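Local coordinates for protein acetylxylan esterase A (Aspergillus awamori, PDB 5X6S) that removes acetyl side groups from the backbone of acetylated xylans as a secreted serine esterase of carbohydrate esterase family 1, at residues G90-I95 / A129-E134; N97-T102 / E134-A139. All coordinates share one frame; numbering follows the deposited sequence.

Contact 1: G90-I95 / A129-E134. With NA (sodium ion), chain G.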
loop_
_atom_site.group_PDB
_atom_site.type_symbol
_atom_site.label_atom_id
_atom_site.label_comp_id
_atom_site.label_asym_id
_atom_site.label_seq_id
_atom_site.Cartn_x
_atom_site.Cartn_y
_atom_site.Cartn_z
ATOM N N GLY A 90 -11.422 16.487 2.511
ATOM C CA GLY A 90 -11.721 16.779 3.912
ATOM C C GLY A 90 -10.542 16.508 4.836
ATOM O O GLY A 90 -9.432 16.195 4.342
ATOM N N ASN A 91 -10.739 16.627 6.157
ATOM C CA ASN A 91 -9.716 16.372 7.146
ATOM C C ASN A 91 -8.984 15.065 6.863
ATOM O O ASN A 91 -7.783 14.985 6.977
ATOM C CB ASN A 91 -10.260 16.222 8.569
ATOM C CG ASN A 91 -10.720 17.505 9.241
ATOM O OD1 ASN A 91 -11.281 17.433 10.280
ATOM N ND2 ASN A 91 -10.466 18.652 8.667
ATOM N N SER A 92 -9.736 14.043 6.520
ATOM C CA SER A 92 -9.136 12.734 6.274
ATOM C C SER A 92 -8.080 12.724 5.152
ATOM O O SER A 92 -7.016 12.056 5.259
ATOM C CB SER A 92 -10.229 11.706 6.033
ATOM O OG SER A 92 -11.123 12.127 5.012
ATOM N N ASN A 93 -8.369 13.464 4.088
ATOM C CA ASN A 93 -7.473 13.683 2.968
ATOM C C ASN A 93 -6.167 14.370 3.433
ATOM O O ASN A 93 -5.099 13.994 3.042
ATOM C CB ASN A 93 -8.168 14.502 1.891
ATOM C CG ASN A 93 -7.644 14.261 0.474
ATOM O OD1 ASN A 93 -8.383 14.414 -0.475
ATOM N ND2 ASN A 93 -6.410 13.869 0.343
ATOM N N SER A 94 -6.298 15.363 4.294
ATOM C CA SER A 94 -5.157 16.002 4.863
ATOM C C SER A 94 -4.260 15.034 5.611
ATOM O O SER A 94 -3.044 15.051 5.414
ATOM C CB SER A 94 -5.616 17.141 5.779
ATOM O OG SER A 94 -6.147 18.209 4.991
ATOM N N ILE A 95 -4.855 14.192 6.466
ATOM C CA ILE A 95 -4.097 13.218 7.230
ATOM C C ILE A 95 -3.352 12.264 6.288
ATOM O O ILE A 95 -2.165 11.932 6.504
ATOM C CB ILE A 95 -5.010 12.439 8.220
ATOM C CG1 ILE A 95 -5.559 13.410 9.296
ATOM C CG2 ILE A 95 -4.233 11.309 8.886
ATOM C CD1 ILE A 95 -6.558 12.740 10.235
ATOM N N ALA A 129 -9.319 4.358 7.794
ATOM C CA ALA A 129 -9.276 2.984 7.295
ATOM C C ALA A 129 -10.154 2.815 6.031
ATOM O O ALA A 129 -9.805 2.080 5.131
ATOM C CB ALA A 129 -9.704 2.013 8.385
ATOM N N ALA A 130 -11.304 3.449 6.021
ATOM C CA ALA A 130 -12.282 3.360 4.936
ATOM C C ALA A 130 -11.961 4.251 3.743
ATOM O O ALA A 130 -12.248 3.878 2.592
ATOM C CB ALA A 130 -13.641 3.723 5.470
ATOM N N THR A 131 -11.405 5.429 3.992
ATOM C CA THR A 131 -11.186 6.414 2.916
ATOM C C THR A 131 -9.797 6.262 2.268
ATOM O O THR A 131 -9.677 6.475 1.068
ATOM C CB THR A 131 -11.357 7.870 3.398
ATOM O OG1 THR A 131 -10.612 8.080 4.607
ATOM C CG2 THR A 131 -12.840 8.229 3.629
ATOM N N TYR A 132 -8.763 5.939 3.068
ATOM C CA TYR A 132 -7.375 5.693 2.591
ATOM C C TYR A 132 -6.855 4.291 3.004
ATOM O O TYR A 132 -5.776 4.156 3.563
ATOM C CB TYR A 132 -6.424 6.879 2.982
ATOM C CG TYR A 132 -7.012 8.148 2.482
ATOM C CD1 TYR A 132 -6.707 8.624 1.203
ATOM C CD2 TYR A 132 -7.979 8.838 3.229
ATOM C CE1 TYR A 132 -7.316 9.750 0.708
ATOM C CE2 TYR A 132 -8.588 9.976 2.739
ATOM C CZ TYR A 132 -8.261 10.409 1.456
ATOM O OH TYR A 132 -8.899 11.511 0.951
ATOM N N PRO A 133 -7.652 3.212 2.726
ATOM C CA PRO A 133 -7.224 1.854 3.147
ATOM C C PRO A 133 -5.823 1.465 2.665
ATOM O O PRO A 133 -5.102 0.766 3.372
ATOM C CB PRO A 133 -8.282 0.943 2.504
ATOM C CG PRO A 133 -8.840 1.754 1.358
ATOM C CD PRO A 133 -8.884 3.150 1.916
ATOM N N GLU A 134 -5.432 1.976 1.492
ATOM C CA GLU A 134 -4.128 1.721 0.858
ATOM C C GLU A 134 -2.921 2.151 1.674
ATOM O O GLU A 134 -1.856 1.622 1.478
ATOM C CB GLU A 134 -4.050 2.379 -0.539
ATOM C CG GLU A 134 -3.958 3.933 -0.579
ATOM C CD GLU A 134 -5.279 4.681 -0.420
ATOM O OE1 GLU A 134 -6.324 4.023 -0.192
ATOM O OE2 GLU A 134 -5.292 5.938 -0.518
HETATM NA NA NA G . 0.383 0.538 -0.092
HETATM O O HOH W 1 -10.894 12.549 2.264
HETATM O O HOH W 2 -0.803 1.129 -2.091
HETATM O O HOH W 3 1.157 0.351 1.739
#

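Contact 2: N97-T102 / E134-A139. With NA (sodium ion), chain G.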
loop_
_atom_site.group_PDB
_atom_site.type_symbol
_atom_site.label_atom_id
_atom_site.label_comp_id
_atom_site.label_asym_id
_atom_site.label_seq_id
_atom_site.Cartn_x
_atom_site.Cartn_y
_atom_site.Cartn_z
ATOM N N ASN A 97 -2.191 12.927 3.318
ATOM C CA ASN A 97 -1.061 13.668 2.803
ATOM C C ASN A 97 0.096 13.822 3.790
ATOM O O ASN A 97 1.293 13.849 3.406
ATOM C CB ASN A 97 -1.545 15.001 2.216
ATOM C CG ASN A 97 -2.417 14.827 0.997
ATOM O OD1 ASN A 97 -2.379 13.784 0.346
ATOM N ND2 ASN A 97 -3.249 15.825 0.697
ATOM N N MET A 98 -0.209 13.903 5.080
ATOM C CA MET A 98 0.823 13.905 6.112
ATOM C C MET A 98 1.617 12.598 6.061
ATOM O O MET A 98 2.861 12.583 6.216
ATOM C CB MET A 98 0.193 14.008 7.492
ATOM C CG MET A 98 -0.519 15.282 7.755
ATOM S SD MET A 98 -1.335 15.329 9.356
ATOM C CE MET A 98 -2.576 16.562 9.102
ATOM N N VAL A 99 0.897 11.496 5.884
ATOM C CA VAL A 99 1.510 10.200 5.740
ATOM C C VAL A 99 2.484 10.153 4.577
ATOM O O VAL A 99 3.657 9.768 4.735
ATOM C CB VAL A 99 0.451 9.063 5.706
ATOM C CG1 VAL A 99 1.063 7.742 5.207
ATOM C CG2 VAL A 99 -0.142 8.901 7.064
ATOM N N THR A 100 2.006 10.521 3.386
ATOM C CA THR A 100 2.819 10.346 2.206
ATOM C C THR A 100 4.027 11.270 2.230
ATOM O O THR A 100 5.107 10.871 1.772
ATOM C CB THR A 100 2.002 10.523 0.919
ATOM O OG1 THR A 100 1.530 11.877 0.851
ATOM C CG2 THR A 100 0.827 9.479 0.859
ATOM N N TRP A 101 3.861 12.469 2.795
ATOM C CA TRP A 101 4.962 13.439 2.952
ATOM C C TRP A 101 6.052 12.827 3.838
ATOM O O TRP A 101 7.239 12.911 3.508
ATOM C CB TRP A 101 4.489 14.747 3.580
ATOM C CG TRP A 101 5.554 15.799 3.707
ATOM C CD1 TRP A 101 5.951 16.722 2.753
ATOM C CD2 TRP A 101 6.424 15.976 4.812
ATOM N NE1 TRP A 101 6.975 17.479 3.231
ATOM C CE2 TRP A 101 7.287 17.056 4.496
ATOM C CE3 TRP A 101 6.551 15.345 6.050
ATOM C CZ2 TRP A 101 8.262 17.505 5.380
ATOM C CZ3 TRP A 101 7.490 15.800 6.922
ATOM C CH2 TRP A 101 8.360 16.860 6.574
ATOM N N THR A 102 5.635 12.198 4.935
ATOM C CA THR A 102 6.555 11.641 5.909
ATOM C C THR A 102 7.286 10.412 5.313
ATOM O O THR A 102 8.521 10.251 5.522
ATOM C CB THR A 102 5.807 11.235 7.200
ATOM O OG1 THR A 102 5.148 12.392 7.746
ATOM C CG2 THR A 102 6.753 10.626 8.252
ATOM N N GLU A 134 -5.432 1.976 1.492
ATOM C CA GLU A 134 -4.128 1.721 0.858
ATOM C C GLU A 134 -2.921 2.151 1.674
ATOM O O GLU A 134 -1.856 1.622 1.478
ATOM C CB GLU A 134 -4.050 2.379 -0.539
ATOM C CG GLU A 134 -3.958 3.933 -0.579
ATOM C CD GLU A 134 -5.279 4.681 -0.420
ATOM O OE1 GLU A 134 -6.324 4.023 -0.192
ATOM O OE2 GLU A 134 -5.292 5.938 -0.518
ATOM N N LEU A 135 -3.094 3.121 2.588
ATOM C CA LEU A 135 -1.968 3.629 3.353
ATOM C C LEU A 135 -1.590 2.798 4.610
ATOM O O LEU A 135 -0.446 2.861 5.074
ATOM C CB LEU A 135 -2.231 5.086 3.766
ATOM C CG LEU A 135 -2.306 6.091 2.634
ATOM C CD1 LEU A 135 -2.632 7.476 3.207
ATOM C CD2 LEU A 135 -1.043 6.125 1.776
ATOM N N PHE A 136 -2.540 2.014 5.136
ATOM C CA PHE A 136 -2.463 1.510 6.507
ATOM C C PHE A 136 -2.436 -0.016 6.585
ATOM O O PHE A 136 -3.311 -0.673 6.023
ATOM C CB PHE A 136 -3.593 2.052 7.350
ATOM C CG PHE A 136 -3.621 3.552 7.416
ATOM C CD1 PHE A 136 -2.614 4.246 8.088
ATOM C CD2 PHE A 136 -4.607 4.261 6.734
ATOM C CE1 PHE A 136 -2.597 5.621 8.100
ATOM C CE2 PHE A 136 -4.601 5.630 6.716
ATOM C CZ PHE A 136 -3.604 6.334 7.410
ATOM N N ALA A 137 -1.410 -0.548 7.284
ATOM C CA ALA A 137 -1.235 -1.970 7.535
ATOM C C ALA A 137 -2.165 -2.459 8.622
ATOM O O ALA A 137 -2.649 -3.592 8.580
ATOM C CB ALA A 137 0.208 -2.240 7.926
ATOM N N ALA A 138 -2.449 -1.595 9.608
ATOM C CA ALA A 138 -3.314 -1.938 10.767
ATOM C C ALA A 138 -3.701 -0.681 11.456
ATOM O O ALA A 138 -3.013 0.368 11.283
ATOM C CB ALA A 138 -2.602 -2.880 11.755
ATOM N N ALA A 139 -4.777 -0.753 12.229
ATOM C CA ALA A 139 -5.351 0.367 12.950
ATOM C C ALA A 139 -5.840 -0.100 14.282
ATOM O O ALA A 139 -6.352 -1.250 14.371
ATOM C CB ALA A 139 -6.525 0.949 12.214
HETATM NA NA NA G . 0.383 0.538 -0.092
HETATM O O HOH W 2 -0.803 1.129 -2.091
HETATM O O HOH W 3 1.157 0.351 1.739
#

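Contact 1: G90-I95 / A129-E134
Y132 lays its ring beside the first turn of helix 91-106, meeting S92 and N93 along the way. The packed part is the outer half of the ring: CE2 of Y132 lies 3.6 Å from the backbone O of S92, and CZ of Y132 is 3.7 Å from CA of N93. N93 crosses the phenol end obliquely, its amide plane turned 43° from the ring. CG of N93 packs 3.1 Å from Y132 OH, but the amide OD1 and ND2 meet that hydroxyl at angles too poor for a hydrogen bond; OD1 is instead held by the backbone N of G89, just before the helix. In this alpha/beta-hydrolase, helix 120-131 starts right after S119, the probable nucleophile, which follows strand 113-118, and Y132 is the first residue beyond that helix to leave helical geometry. A tyrosine suits that exit: a flat ring for the neighbouring helix, a hydroxyl for polar partners beyond it. The S92 side is looser and watered. Water 1 sits at the ring edge, in its plane, 2.6 Å from Y132 OH, and donates to S92 OG over 2.8 Å. The same hydroxyls also bond to main chain, Y132 OH to N87 N and S92 OG to T83 O. T131 adds a lighter touch, its OG1 3.9 Å from S92 CB; with chi1 at 49° that oxygen is turned back to bond V127 O in its own helix.

Contact 2: N97-T102 / E134-A139
V99 divides its two methyls between L135 and F136, CG1 reaching CD1 of L135 at 4.2 Å and CG2 reaching CE1 of F136, also at 4.2 Å. The contact belongs to the layered alpha/beta-hydrolase fold: helix 91-106 packs against the short link that carries the chain from helix 120-131 into strand 138-142 of the central sheet. Valine fits the inward side of the helix because both branches start at CB, so one residue can touch two neighbours at once; it also packs on V113 of the adjacent strand 113-118. L135, in a single 3-10 turn, aims its side chain at the helix. Its CG stands anti to the carbonyl carbon (chi1 -66°), and the extended chain beyond brings both terminal methyls to the helix, CD1 to V99 and CD2 to T100. The first side-chain bond of F136 runs alongside the helix rather than at it, yet the ring reaches V99 CG2. One face of that ring takes CB of L135, 3.8 Å above the plane and offset toward the rim, so neighbouring residues of the link brace each other; V115 touches the same phenylalanine. No hydrogen bond joins the two segments, as befits a meeting of methyls and a ring. At the margin, T100 and L135 also pack against I103 and S110, respectively, of the second subunit. Here T100 offers its carbon branch: CG2 meets CD2 of L135 at 3.9 Å, the two side chains crossing at about a right angle.

Contacts 1 and 2 join helix 91-106 to one continuous run of chain, 129-139, as it leaves helix 120-131 and enters strand 138-142. Contact 1 takes the helix's N-terminal turn, contact 2 the turns that follow, and their centres lie 9 Å apart. Both are buried, but their chemistry differs: contact 1, beside loop residues 83-89, is rich in hydroxyls and amide groups and includes a water, whereas contact 2, next to strand 113-118, is apolar, with T100, partly exposed, at the margin where it also meets the second subunit. E134 belongs to both without touching the helix segments; its backbone O binds a sodium ion together with E134 O of the second subunit.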